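Proteinase K (Serratia sp., PDB 2B6N) probably cleaves peptide bonds inside protein chains as a calcium-binding serine endopeptidase of the subtilase family, this chain being the protease domain of a longer protein. Local coordinates at residues T34-D39 and G123-N128; T152-A157 and I176-T181; D58-D63 and G95-N100; I199-S204 and P228-V233. All blocks are in the same frame, centred on the assembly; numbering follows the deposited sequence.

Contact 1. Residues T34-D39 and G123-N128; sequences TAFVID and GPAVAN
Phe36 and Ala127 lie side by side on one face of two central strands of the parallel sheet of the subtilase fold. Strand 34-39 and strand 125-128 run the same way, with 19° between their directions. Five backbone hydrogen bonds tie them. The shortest joins Phe36 N to Val126 O at 2.7 Å. The inner part is buried and close. On one face Ala35 CB packs on Val126 CG1 at 3.7 Å. On the other, the Phe36 ring turns its edge to Ala125, with Phe36 CE1 3.9 Å from Ala125 CB. Phe36 CG stands anti to its own carbonyl carbon (chi1 -67°), which brings CD1 beside Val126 O. The methyl CG2 of Thr34 lies over one face of this ring, toward its rim. Ile38 CD1 adds a looser touch on Ala127 CB at 4.2 Å. At the far end of strand 34-39 is Asp39, predicted to belong to the charge relay system; its OD1 is hydrogen-bonded to His72 ND1. The opposite end of the contact, at Thr34 and Pro124, is more open and partly wet. There Thr34 N still binds Pro124 O at 3.0 Å. One water donates to Pro124 O at 2.8 Å and accepts from Thr34 OG1 at 2.9 Å.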
loop_
_atom_site.group_PDB
_atom_site.type_symbol
_atom_site.label_atom_id
_atom_site.label_comp_id
_atom_site.label_asym_id
_atom_site.label_seq_id
_atom_site.Cartn_x
_atom_site.Cartn_y
_atom_site.Cartn_z
ATOM N N THR A 34 -12.584 3.587 2.251
ATOM C CA THR A 34 -11.814 3.421 3.478
ATOM C C THR A 34 -10.607 2.528 3.203
ATOM O O THR A 34 -10.728 1.466 2.597
ATOM C CB THR A 34 -12.675 2.807 4.603
ATOM O OG1 THR A 34 -13.791 3.663 4.848
ATOM C CG2 THR A 34 -11.875 2.696 5.908
ATOM N N ALA A 35 -9.441 2.993 3.630
ATOM C CA ALA A 35 -8.209 2.249 3.461
ATOM C C ALA A 35 -7.767 1.774 4.829
ATOM O O ALA A 35 -7.499 2.583 5.715
ATOM C CB ALA A 35 -7.129 3.138 2.838
ATOM N N PHE A 36 -7.698 0.461 4.979
ATOM C CA PHE A 36 -7.267 -0.187 6.221
ATOM C C PHE A 36 -5.756 -0.454 6.173
ATOM O O PHE A 36 -5.257 -1.144 5.284
ATOM C CB PHE A 36 -8.069 -1.475 6.420
ATOM C CG PHE A 36 -9.529 -1.225 6.681
ATOM C CD1 PHE A 36 -10.458 -1.188 5.627
ATOM C CD2 PHE A 36 -9.977 -1.004 7.979
ATOM C CE1 PHE A 36 -11.828 -0.938 5.876
ATOM C CE2 PHE A 36 -11.341 -0.759 8.242
ATOM C CZ PHE A 36 -12.261 -0.719 7.198
ATOM N N VAL A 37 -5.025 0.113 7.126
ATOM C CA VAL A 37 -3.576 0.013 7.116
ATOM C C VAL A 37 -3.163 -1.002 8.173
ATOM O O VAL A 37 -3.208 -0.710 9.368
ATOM C CB VAL A 37 -2.926 1.388 7.365
ATOM C CG1 VAL A 37 -1.387 1.264 7.337
ATOM C CG2 VAL A 37 -3.414 2.393 6.310
ATOM N N ILE A 38 -2.825 -2.206 7.724
ATOM C CA ILE A 38 -2.477 -3.307 8.643
ATOM C C ILE A 38 -0.964 -3.272 8.834
ATOM O O ILE A 38 -0.227 -3.631 7.932
ATOM C CB ILE A 38 -2.933 -4.688 8.067
ATOM C CG1 ILE A 38 -4.439 -4.657 7.737
ATOM C CG2 ILE A 38 -2.563 -5.834 9.066
ATOM C CD1 ILE A 38 -4.974 -5.873 6.931
ATOM N N ASP A 39 -0.509 -2.794 9.991
ATOM C CA ASP A 39 0.872 -2.342 10.100
ATOM C C ASP A 39 1.198 -2.055 11.572
ATOM O O ASP A 39 0.613 -2.675 12.487
ATOM C CB ASP A 39 1.048 -1.073 9.221
ATOM C CG ASP A 39 2.440 -0.933 8.641
ATOM O OD1 ASP A 39 3.411 -0.745 9.435
ATOM O OD2 ASP A 39 2.561 -0.972 7.383
ATOM N N GLY A 123 -18.719 -0.520 3.083
ATOM C CA GLY A 123 -18.615 0.383 1.929
ATOM C C GLY A 123 -17.357 0.075 1.141
ATOM O O GLY A 123 -16.639 -0.871 1.481
ATOM N N PRO A 124 -17.056 0.877 0.102
ATOM C CA PRO A 124 -15.845 0.590 -0.696
ATOM C C PRO A 124 -14.607 0.606 0.213
ATOM O O PRO A 124 -14.412 1.565 0.978
ATOM C CB PRO A 124 -15.786 1.749 -1.696
ATOM C CG PRO A 124 -17.201 2.334 -1.713
ATOM C CD PRO A 124 -17.768 2.086 -0.355
ATOM N N ALA A 125 -13.809 -0.463 0.145
ATOM C CA ALA A 125 -12.710 -0.654 1.089
ATOM C C ALA A 125 -11.484 -1.240 0.413
ATOM O O ALA A 125 -11.601 -2.095 -0.449
ATOM C CB ALA A 125 -13.146 -1.587 2.255
ATOM N N VAL A 126 -10.309 -0.777 0.835
ATOM C CA VAL A 126 -9.043 -1.375 0.428
ATOM C C VAL A 126 -8.236 -1.623 1.703
ATOM O O VAL A 126 -8.347 -0.867 2.669
ATOM C CB VAL A 126 -8.257 -0.466 -0.571
ATOM C CG1 VAL A 126 -7.845 0.858 0.055
ATOM C CG2 VAL A 126 -7.009 -1.174 -1.100
ATOM N N ALA A 127 -7.443 -2.685 1.712
ATOM C CA ALA A 127 -6.565 -2.962 2.856
ATOM C C ALA A 127 -5.144 -3.055 2.327
ATOM O O ALA A 127 -4.914 -3.646 1.276
ATOM C CB ALA A 127 -6.961 -4.253 3.571
ATOM N N ASN A 128 -4.198 -2.477 3.069
ATOM C CA ASN A 128 -2.786 -2.548 2.704
ATOM C C ASN A 128 -2.008 -3.353 3.725
ATOM O O ASN A 128 -2.148 -3.115 4.932
ATOM C CB ASN A 128 -2.191 -1.138 2.642
ATOM C CG ASN A 128 -0.740 -1.138 2.198
ATOM O OD1 ASN A 128 0.205 -1.152 3.025
ATOM N ND2 ASN A 128 -0.545 -1.174 0.892
HETATM O O HOH W 1 -15.803 2.669 3.089
#

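Contact 2. Residues T152-A157 and I176-T181; sequences TFVVAA and ITVGST
Ile176 lays its side chain across Thr152 and Val154 where two neighbouring strands of the parallel subtilase sheet meet. Strand 152-156 and strand 176-181 have 32° between their directions. On this face Ile176 CG1 sits beside the backbone N (chi1 -64°) and carries CD1 over to the other strand. Ile176 CD1 is pressed on Thr152 CG2 at 3.5 Å, tight for two carbons. Ile176 CD1 also meets Val154 CG2 at 4.1 Å. The second branch of Val154, CG1, meets Val178 CG2 at 3.6 Å, the two valines crossing at a slant. Helix 223-240 covers this valine pair through Val230. On the other face Val155 CG2 approaches Thr177 OG1 at 3.5 Å. That hydroxyl is hydrogen-bonded to Ala170 O, and the methyl CG2 of Thr177 rests on Ala157. Ala156 points away from strand 176-181, and its side chain lies about 4 Å from that of Ser224, the predicted catalytic serine. Four backbone hydrogen bonds run between the strands. The first two are nearly straight, with an angle of 170° at the hydrogen from Ile176 N to Phe153 O. The last two are bent; in the final one Ala157 N reaches Val178 O at 3.0 Å from above the carbonyl plane.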
loop_
_atom_site.group_PDB
_atom_site.type_symbol
_atom_site.label_atom_id
_atom_site.label_comp_id
_atom_site.label_asym_id
_atom_site.label_seq_id
_atom_site.Cartn_x
_atom_site.Cartn_y
_atom_site.Cartn_z
ATOM N N THR A 152 -10.563 -5.244 -1.359
ATOM C CA THR A 152 -9.352 -5.346 -2.156
ATOM C C THR A 152 -8.150 -5.327 -1.211
ATOM O O THR A 152 -8.007 -4.382 -0.439
ATOM C CB THR A 152 -9.268 -4.156 -3.160
ATOM O OG1 THR A 152 -10.400 -4.210 -4.055
ATOM C CG2 THR A 152 -7.962 -4.166 -3.957
ATOM N N PHE A 153 -7.313 -6.370 -1.273
ATOM C CA PHE A 153 -6.051 -6.414 -0.516
ATOM C C PHE A 153 -4.830 -6.174 -1.390
ATOM O O PHE A 153 -4.664 -6.793 -2.450
ATOM C CB PHE A 153 -5.890 -7.759 0.206
ATOM C CG PHE A 153 -6.472 -7.770 1.567
ATOM C CD1 PHE A 153 -7.838 -7.666 1.753
ATOM C CD2 PHE A 153 -5.646 -7.882 2.670
ATOM C CE1 PHE A 153 -8.375 -7.668 3.017
ATOM C CE2 PHE A 153 -6.179 -7.891 3.950
ATOM C CZ PHE A 153 -7.543 -7.779 4.125
ATOM N N VAL A 154 -3.959 -5.293 -0.906
ATOM C CA VAL A 154 -2.745 -4.900 -1.615
ATOM C C VAL A 154 -1.592 -5.143 -0.637
ATOM O O VAL A 154 -1.661 -4.708 0.512
ATOM C CB VAL A 154 -2.786 -3.401 -2.016
ATOM C CG1 VAL A 154 -1.506 -3.032 -2.803
ATOM C CG2 VAL A 154 -4.035 -3.086 -2.861
ATOM N N VAL A 155 -0.555 -5.843 -1.087
ATOM C CA VAL A 155 0.522 -6.318 -0.203
ATOM C C VAL A 155 1.906 -6.129 -0.813
ATOM O O VAL A 155 2.062 -6.139 -2.046
ATOM C CB VAL A 155 0.335 -7.822 0.250
ATOM C CG1 VAL A 155 -1.103 -8.081 0.684
ATOM C CG2 VAL A 155 0.742 -8.828 -0.857
ATOM N N ALA A 156 2.906 -5.957 0.049
ATOM C CA ALA A 156 4.296 -5.804 -0.398
ATOM C C ALA A 156 4.840 -7.147 -0.873
ATOM O O ALA A 156 4.542 -8.203 -0.265
ATOM C CB ALA A 156 5.153 -5.238 0.727
ATOM N N ALA A 157 5.620 -7.122 -1.955
ATOM C CA ALA A 157 6.251 -8.349 -2.472
ATOM C C ALA A 157 7.368 -8.850 -1.543
ATOM O O ALA A 157 7.610 -10.051 -1.461
ATOM C CB ALA A 157 6.796 -8.132 -3.882
ATOM N N ILE A 176 -3.143 -8.445 -4.287
ATOM C CA ILE A 176 -2.422 -7.675 -5.319
ATOM C C ILE A 176 -1.023 -7.476 -4.743
ATOM O O ILE A 176 -0.853 -6.792 -3.718
ATOM C CB ILE A 176 -3.076 -6.311 -5.610
ATOM C CG1 ILE A 176 -4.481 -6.503 -6.196
ATOM C CG2 ILE A 176 -2.234 -5.487 -6.612
ATOM C CD1 ILE A 176 -5.374 -5.281 -6.003
ATOM N N THR A 177 -0.034 -8.086 -5.383
ATOM C CA THR A 177 1.342 -8.129 -4.840
ATOM C C THR A 177 2.223 -7.145 -5.597
ATOM O O THR A 177 2.272 -7.176 -6.825
ATOM C CB THR A 177 1.893 -9.581 -4.874
ATOM O OG1 THR A 177 1.063 -10.391 -4.020
ATOM C CG2 THR A 177 3.372 -9.658 -4.388
ATOM N N VAL A 178 2.911 -6.281 -4.849
ATOM C CA VAL A 178 3.516 -5.070 -5.425
ATOM C C VAL A 178 5.036 -5.094 -5.277
ATOM O O VAL A 178 5.559 -5.154 -4.160
ATOM C CB VAL A 178 2.910 -3.790 -4.754
ATOM C CG1 VAL A 178 3.448 -2.511 -5.414
ATOM C CG2 VAL A 178 1.366 -3.828 -4.800
ATOM N N GLY A 179 5.734 -5.080 -6.413
ATOM C CA GLY A 179 7.187 -4.906 -6.408
ATOM C C GLY A 179 7.555 -3.424 -6.398
ATOM O O GLY A 179 6.701 -2.563 -6.620
ATOM N N SER A 180 8.833 -3.144 -6.138
ATOM C CA SER A 180 9.337 -1.778 -5.929
ATOM C C SER A 180 10.222 -1.302 -7.084
ATOM O O SER A 180 11.048 -2.085 -7.587
ATOM C CB SER A 180 10.154 -1.740 -4.631
ATOM O OG SER A 180 10.752 -0.473 -4.447
ATOM N N THR A 181 10.084 -0.023 -7.474
ATOM C CA THR A 181 10.975 0.592 -8.462
ATOM C C THR A 181 11.690 1.827 -7.928
ATOM O O THR A 181 11.284 2.394 -6.909
ATOM C CB THR A 181 10.209 1.042 -9.726
ATOM O OG1 THR A 181 9.207 2.006 -9.355
ATOM C CG2 THR A 181 9.528 -0.162 -10.421
#

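Contact 3. Residues D58-D63 and G95-N100; sequences DFIDND and GVRVLN
A salt-bridge network of Asp58, Asp61 and Arg97 lies at the edge of the subtilase sheet, at the end of strand 53-58. Arg97 leaves its strand with an extended chain, CG anti to the backbone N (chi1 175°), and lies alongside Asp58. Arg97 NH1 donates to Asp58 OD2 at 2.9 Å. The bond lies in the guanidinium plane and uses the syn lone pair of the carboxylate, though the two planes stand 76° apart. Arg97 NH1 also makes a weak bond to Asp61 OD2 at 3.2 Å. A water links Asp61 OD1 to Arg97 NH2. Ile60 CB sits over one face of the guanidinium, toward its rim, and Ile60 CD1 reaches Val98 O at 3.5 Å. Asp58 OD1 is gripped by two backbone amides, Ile60 N at 2.8 Å and Asp61 N at 2.9 Å. Ile60 N makes an Asx turn, and Asp61 N extends it to an Asx motif; together they probably help hold the carboxylate in place for Arg97. Phe59 N binds Arg97 O at 2.8 Å, and the ring stands with its edge near Val96 CG1. Helix 107-120 covers this side, Ala112 touching Phe59 and Trp116 touching Val96. Strand 34-39 lies next to strand 92-97, with Ile38 packed on Val96 and Val98.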
loop_
_atom_site.group_PDB
_atom_site.type_symbol
_atom_site.label_atom_id
_atom_site.label_comp_id
_atom_site.label_asym_id
_atom_site.label_seq_id
_atom_site.Cartn_x
_atom_site.Cartn_y
_atom_site.Cartn_z
ATOM N N ASP A 58 -6.094 -2.611 17.873
ATOM C CA ASP A 58 -4.703 -2.875 18.178
ATOM C C ASP A 58 -4.551 -4.310 18.695
ATOM O O ASP A 58 -4.901 -4.598 19.837
ATOM C CB ASP A 58 -4.195 -1.820 19.179
ATOM C CG ASP A 58 -2.725 -2.005 19.566
ATOM O OD1 ASP A 58 -2.150 -3.086 19.318
ATOM O OD2 ASP A 58 -2.144 -1.052 20.128
ATOM N N PHE A 59 -4.045 -5.204 17.840
ATOM C CA PHE A 59 -3.794 -6.600 18.209
ATOM C C PHE A 59 -2.476 -6.843 18.944
ATOM O O PHE A 59 -2.217 -7.955 19.409
ATOM C CB PHE A 59 -3.967 -7.531 16.998
ATOM C CG PHE A 59 -5.391 -7.604 16.515
ATOM C CD1 PHE A 59 -5.810 -6.846 15.413
ATOM C CD2 PHE A 59 -6.331 -8.383 17.207
ATOM C CE1 PHE A 59 -7.140 -6.895 14.982
ATOM C CE2 PHE A 59 -7.652 -8.438 16.798
ATOM C CZ PHE A 59 -8.068 -7.690 15.676
ATOM N N ILE A 60 -1.655 -5.808 19.095
ATOM C CA ILE A 60 -0.475 -5.924 19.972
ATOM C C ILE A 60 -0.901 -5.716 21.432
ATOM O O ILE A 60 -0.621 -6.567 22.293
ATOM C CB ILE A 60 0.620 -4.917 19.573
ATOM C CG1 ILE A 60 1.062 -5.173 18.128
ATOM C CG2 ILE A 60 1.820 -4.979 20.556
ATOM C CD1 ILE A 60 1.752 -6.539 17.896
ATOM N N ASP A 61 -1.592 -4.605 21.697
ATOM C CA ASP A 61 -2.021 -4.250 23.067
ATOM C C ASP A 61 -3.391 -4.801 23.459
ATOM O O ASP A 61 -3.772 -4.754 24.637
ATOM C CB ASP A 61 -2.011 -2.730 23.273
ATOM C CG ASP A 61 -0.611 -2.140 23.232
ATOM O OD1 ASP A 61 0.380 -2.881 23.413
ATOM O OD2 ASP A 61 -0.511 -0.915 23.027
ATOM N N ASN A 62 -4.117 -5.318 22.477
ATOM C CA ASN A 62 -5.493 -5.784 22.655
ATOM C C ASN A 62 -6.463 -4.690 23.138
ATOM O O ASN A 62 -7.127 -4.817 24.194
ATOM C CB ASN A 62 -5.544 -7.031 23.554
ATOM C CG ASN A 62 -6.888 -7.718 23.512
ATOM O OD1 ASN A 62 -7.619 -7.610 22.523
ATOM N ND2 ASN A 62 -7.231 -8.426 24.586
ATOM N N ASP A 63 -6.527 -3.609 22.373
ATOM C CA ASP A 63 -7.493 -2.550 22.638
ATOM C C ASP A 63 -7.715 -1.728 21.364
ATOM O O ASP A 63 -7.194 -2.081 20.299
ATOM C CB ASP A 63 -7.092 -1.694 23.879
ATOM C CG ASP A 63 -5.783 -0.934 23.701
ATOM O OD1 ASP A 63 -5.468 -0.496 22.569
ATOM O OD2 ASP A 63 -5.066 -0.757 24.711
ATOM N N GLY A 95 -6.354 2.550 11.088
ATOM C CA GLY A 95 -5.207 1.787 11.565
ATOM C C GLY A 95 -5.596 0.453 12.188
ATOM O O GLY A 95 -6.470 0.383 13.075
ATOM N N VAL A 96 -4.962 -0.610 11.699
ATOM C CA VAL A 96 -5.114 -1.954 12.269
ATOM C C VAL A 96 -3.716 -2.377 12.687
ATOM O O VAL A 96 -2.894 -2.729 11.849
ATOM C CB VAL A 96 -5.756 -2.937 11.257
ATOM C CG1 VAL A 96 -6.005 -4.298 11.907
ATOM C CG2 VAL A 96 -7.087 -2.361 10.779
ATOM N N ARG A 97 -3.432 -2.281 13.988
ATOM C CA ARG A 97 -2.066 -2.507 14.471
ATOM C C ARG A 97 -1.789 -3.981 14.761
ATOM O O ARG A 97 -2.367 -4.589 15.698
ATOM C CB ARG A 97 -1.750 -1.596 15.679
ATOM C CG ARG A 97 -0.381 -1.878 16.305
ATOM C CD ARG A 97 -0.044 -0.856 17.396
ATOM N NE ARG A 97 1.325 -1.010 17.896
ATOM C CZ ARG A 97 1.670 -1.216 19.172
ATOM N NH1 ARG A 97 0.755 -1.295 20.136
ATOM N NH2 ARG A 97 2.954 -1.337 19.482
ATOM N N VAL A 98 -0.895 -4.560 13.954
ATOM C CA VAL A 98 -0.529 -5.969 14.103
ATOM C C VAL A 98 0.980 -6.141 14.293
ATOM O O VAL A 98 1.477 -7.273 14.447
ATOM C CB VAL A 98 -1.027 -6.844 12.932
ATOM C CG1 VAL A 98 -2.541 -6.740 12.794
ATOM C CG2 VAL A 98 -0.336 -6.473 11.602
ATOM N N LEU A 99 1.692 -5.017 14.276
ATOM C CA LEU A 99 3.148 -5.034 14.404
ATOM C C LEU A 99 3.514 -4.142 15.561
ATOM O O LEU A 99 2.904 -3.085 15.733
ATOM C CB LEU A 99 3.821 -4.524 13.112
ATOM C CG LEU A 99 3.526 -5.294 11.819
ATOM C CD1 LEU A 99 4.346 -4.718 10.666
ATOM C CD2 LEU A 99 3.815 -6.785 12.019
ATOM N N ASN A 100 4.491 -4.582 16.358
ATOM C CA ASN A 100 4.864 -3.874 17.595
ATOM C C ASN A 100 5.790 -2.643 17.379
ATOM O O ASN A 100 6.039 -2.220 16.233
ATOM C CB ASN A 100 5.439 -4.875 18.633
ATOM C CG ASN A 100 6.723 -5.536 18.176
ATOM O OD1 ASN A 100 7.500 -4.964 17.404
ATOM N ND2 ASN A 100 6.973 -6.741 18.674
HETATM O O HOH W 2 2.900 -1.654 22.425
#

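Contact 4. Residues I199-S204 and P228-V233; sequences IYAPGS and PHVAGV. With SO4 (sulfate ion), chain D.
The imidazole of His229 is the flat group that meets strand 199-202, and Pro202 covers one of its faces. Pro202 CB stands 4.2 Å from the centroid of the His229 ring, 18° off the ring normal, in a CH-pi contact displaced toward the rim. Pro202 CB is nearest His229 NE2, at 4.1 Å. The first torsion of His229 (chi1 -73°) brings a ring face under Pro202 CB. Pro202 O also comes close to ND1, but the angle is too poor for a hydrogen bond. ND1 is instead hydrogen-bonded to Met225 O, within the same helix. The rest of the contact is aliphatic. Ala201 CB touches His229 CB at 4.1 Å and Val230 CG2 at 3.8 Å. Ile199 CG2 meets Val230 CG2, also at 3.8 Å, the two side chains sliding past each other in opposite directions. Val230 CG2 is thus shared by two residues of the strand. Beyond the strand, Ser204 OG lies doubtfully close to O4 of a sulfate ion, probably from the crystallisation liquor. The contact joins strand 199-202, the last of the parallel sheet, to helix 223-240, which carries the predicted catalytic Ser224 near its start. The two cross at 105°, with 8.2 Å between the short axes. Strand 176-181 lies beside strand 199-202 and sends Val178 against Ile199, Ala201 and Val230. Helix 8-13 closes over Pro202 with Trp8, Arg12 and Ile13, and Thr79 of helix 72-81 touches His229.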
loop_
_atom_site.group_PDB
_atom_site.type_symbol
_atom_site.label_atom_id
_atom_site.label_comp_id
_atom_site.label_asym_id
_atom_site.label_seq_id
_atom_site.Cartn_x
_atom_site.Cartn_y
_atom_site.Cartn_z
ATOM N N ILE A 199 2.077 -6.056 -10.086
ATOM C CA ILE A 199 2.369 -4.693 -10.562
ATOM C C ILE A 199 3.622 -4.183 -9.826
ATOM O O ILE A 199 3.995 -4.724 -8.773
ATOM C CB ILE A 199 1.142 -3.756 -10.309
ATOM C CG1 ILE A 199 1.191 -2.477 -11.156
ATOM C CG2 ILE A 199 0.973 -3.459 -8.793
ATOM C CD1 ILE A 199 -0.173 -1.821 -11.314
ATOM N N TYR A 200 4.266 -3.175 -10.407
ATOM C CA TYR A 200 5.384 -2.485 -9.793
ATOM C C TYR A 200 4.938 -1.050 -9.457
ATOM O O TYR A 200 4.077 -0.468 -10.140
ATOM C CB TYR A 200 6.555 -2.420 -10.771
ATOM C CG TYR A 200 7.533 -3.576 -10.701
ATOM C CD1 TYR A 200 7.546 -4.565 -11.691
ATOM C CD2 TYR A 200 8.459 -3.660 -9.663
ATOM C CE1 TYR A 200 8.449 -5.638 -11.632
ATOM C CE2 TYR A 200 9.374 -4.718 -9.602
ATOM C CZ TYR A 200 9.369 -5.692 -10.593
ATOM O OH TYR A 200 10.296 -6.713 -10.504
ATOM N N ALA A 201 5.536 -0.484 -8.412
ATOM C CA ALA A 201 5.235 0.889 -7.984
ATOM C C ALA A 201 6.492 1.482 -7.326
ATOM O O ALA A 201 7.356 0.725 -6.861
ATOM C CB ALA A 201 4.048 0.896 -7.001
ATOM N N PRO A 202 6.613 2.828 -7.303
ATOM C CA PRO A 202 7.751 3.476 -6.622
ATOM C C PRO A 202 7.935 3.005 -5.196
ATOM O O PRO A 202 6.997 3.075 -4.378
ATOM C CB PRO A 202 7.361 4.954 -6.636
ATOM C CG PRO A 202 6.620 5.100 -7.944
ATOM C CD PRO A 202 5.736 3.829 -7.939
ATOM N N GLY A 203 9.143 2.556 -4.882
ATOM C CA GLY A 203 9.425 2.081 -3.524
ATOM C C GLY A 203 10.769 2.481 -2.958
ATOM O O GLY A 203 10.969 2.374 -1.756
ATOM N N SER A 204 11.686 2.950 -3.802
ATOM C CA SER A 204 12.989 3.433 -3.301
ATOM C C SER A 204 12.929 4.934 -2.951
ATOM O O SER A 204 12.459 5.741 -3.761
ATOM C CB SER A 204 14.104 3.167 -4.323
ATOM O OG SER A 204 14.400 1.774 -4.485
ATOM N N PRO A 228 1.542 0.860 -0.644
ATOM C CA PRO A 228 0.554 1.925 -0.442
ATOM C C PRO A 228 0.298 2.830 -1.663
ATOM O O PRO A 228 -0.780 3.439 -1.760
ATOM C CB PRO A 228 1.145 2.747 0.716
ATOM C CG PRO A 228 2.587 2.441 0.695
ATOM C CD PRO A 228 2.631 0.964 0.341
ATOM N N HIS A 229 1.265 2.948 -2.575
ATOM C CA HIS A 229 0.958 3.705 -3.812
ATOM C C HIS A 229 -0.199 2.991 -4.519
ATOM O O HIS A 229 -1.153 3.634 -4.995
ATOM C CB HIS A 229 2.176 3.805 -4.756
ATOM C CG HIS A 229 3.253 4.741 -4.292
ATOM N ND1 HIS A 229 4.228 4.364 -3.394
ATOM C CD2 HIS A 229 3.553 6.013 -4.662
ATOM C CE1 HIS A 229 5.067 5.377 -3.203
ATOM N NE2 HIS A 229 4.670 6.393 -3.954
ATOM N N VAL A 230 -0.107 1.657 -4.599
ATOM C CA VAL A 230 -1.137 0.842 -5.265
ATOM C C VAL A 230 -2.459 0.853 -4.508
ATOM O O VAL A 230 -3.530 0.980 -5.118
ATOM C CB VAL A 230 -0.632 -0.614 -5.537
ATOM C CG1 VAL A 230 -1.717 -1.469 -6.261
ATOM C CG2 VAL A 230 0.640 -0.574 -6.388
ATOM N N ALA A 231 -2.396 0.726 -3.180
ATOM C CA ALA A 231 -3.589 0.845 -2.342
ATOM C C ALA A 231 -4.289 2.194 -2.542
ATOM O O ALA A 231 -5.525 2.258 -2.632
ATOM C CB ALA A 231 -3.224 0.640 -0.855
ATOM N N GLY A 232 -3.493 3.262 -2.644
ATOM C CA GLY A 232 -4.022 4.602 -2.873
ATOM C C GLY A 232 -4.731 4.710 -4.214
ATOM O O GLY A 232 -5.782 5.318 -4.303
ATOM N N VAL A 233 -4.165 4.093 -5.253
ATOM C CA VAL A 233 -4.797 4.098 -6.585
ATOM C C VAL A 233 -6.068 3.250 -6.601
ATOM O O VAL A 233 -7.069 3.645 -7.196
ATOM C CB VAL A 233 -3.800 3.704 -7.708
ATOM C CG1 VAL A 233 -4.501 3.529 -9.074
ATOM C CG2 VAL A 233 -2.680 4.772 -7.825
HETATM S S SO4 D . 18.024 0.771 -4.830
HETATM O O1 SO4 D . 18.982 1.813 -5.218
HETATM O O2 SO4 D . 18.631 -0.156 -3.875
HETATM O O3 SO4 D . 17.652 0.003 -6.025
HETATM O O4 SO4 D . 16.902 1.427 -4.169
#

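How the contacts relate
All four contacts reach one seven-stranded parallel sheet. Contact 3 lies at the end formed by strand 53-58, contact 1 and contact 2 follow across the sheet, and contact 4 reaches the last strand of the parallel sheet, 199-202. Contacts 3 and 4 are about 24 Å apart between centres and do not touch. Contacts 2 and 4 are closest, about 7 Å between centres. Contacts 1 and 2 are joined where strands 125-129 and 152-156 run side by side. Along the chain contact 3 falls between the two segments of contact 1; contact 2 and then contact 4 come later. The sheet thus brings together Asp39 of contact 1, predicted to act in the charge relay, and the helix of contact 4 that carries the predicted catalytic Ser224.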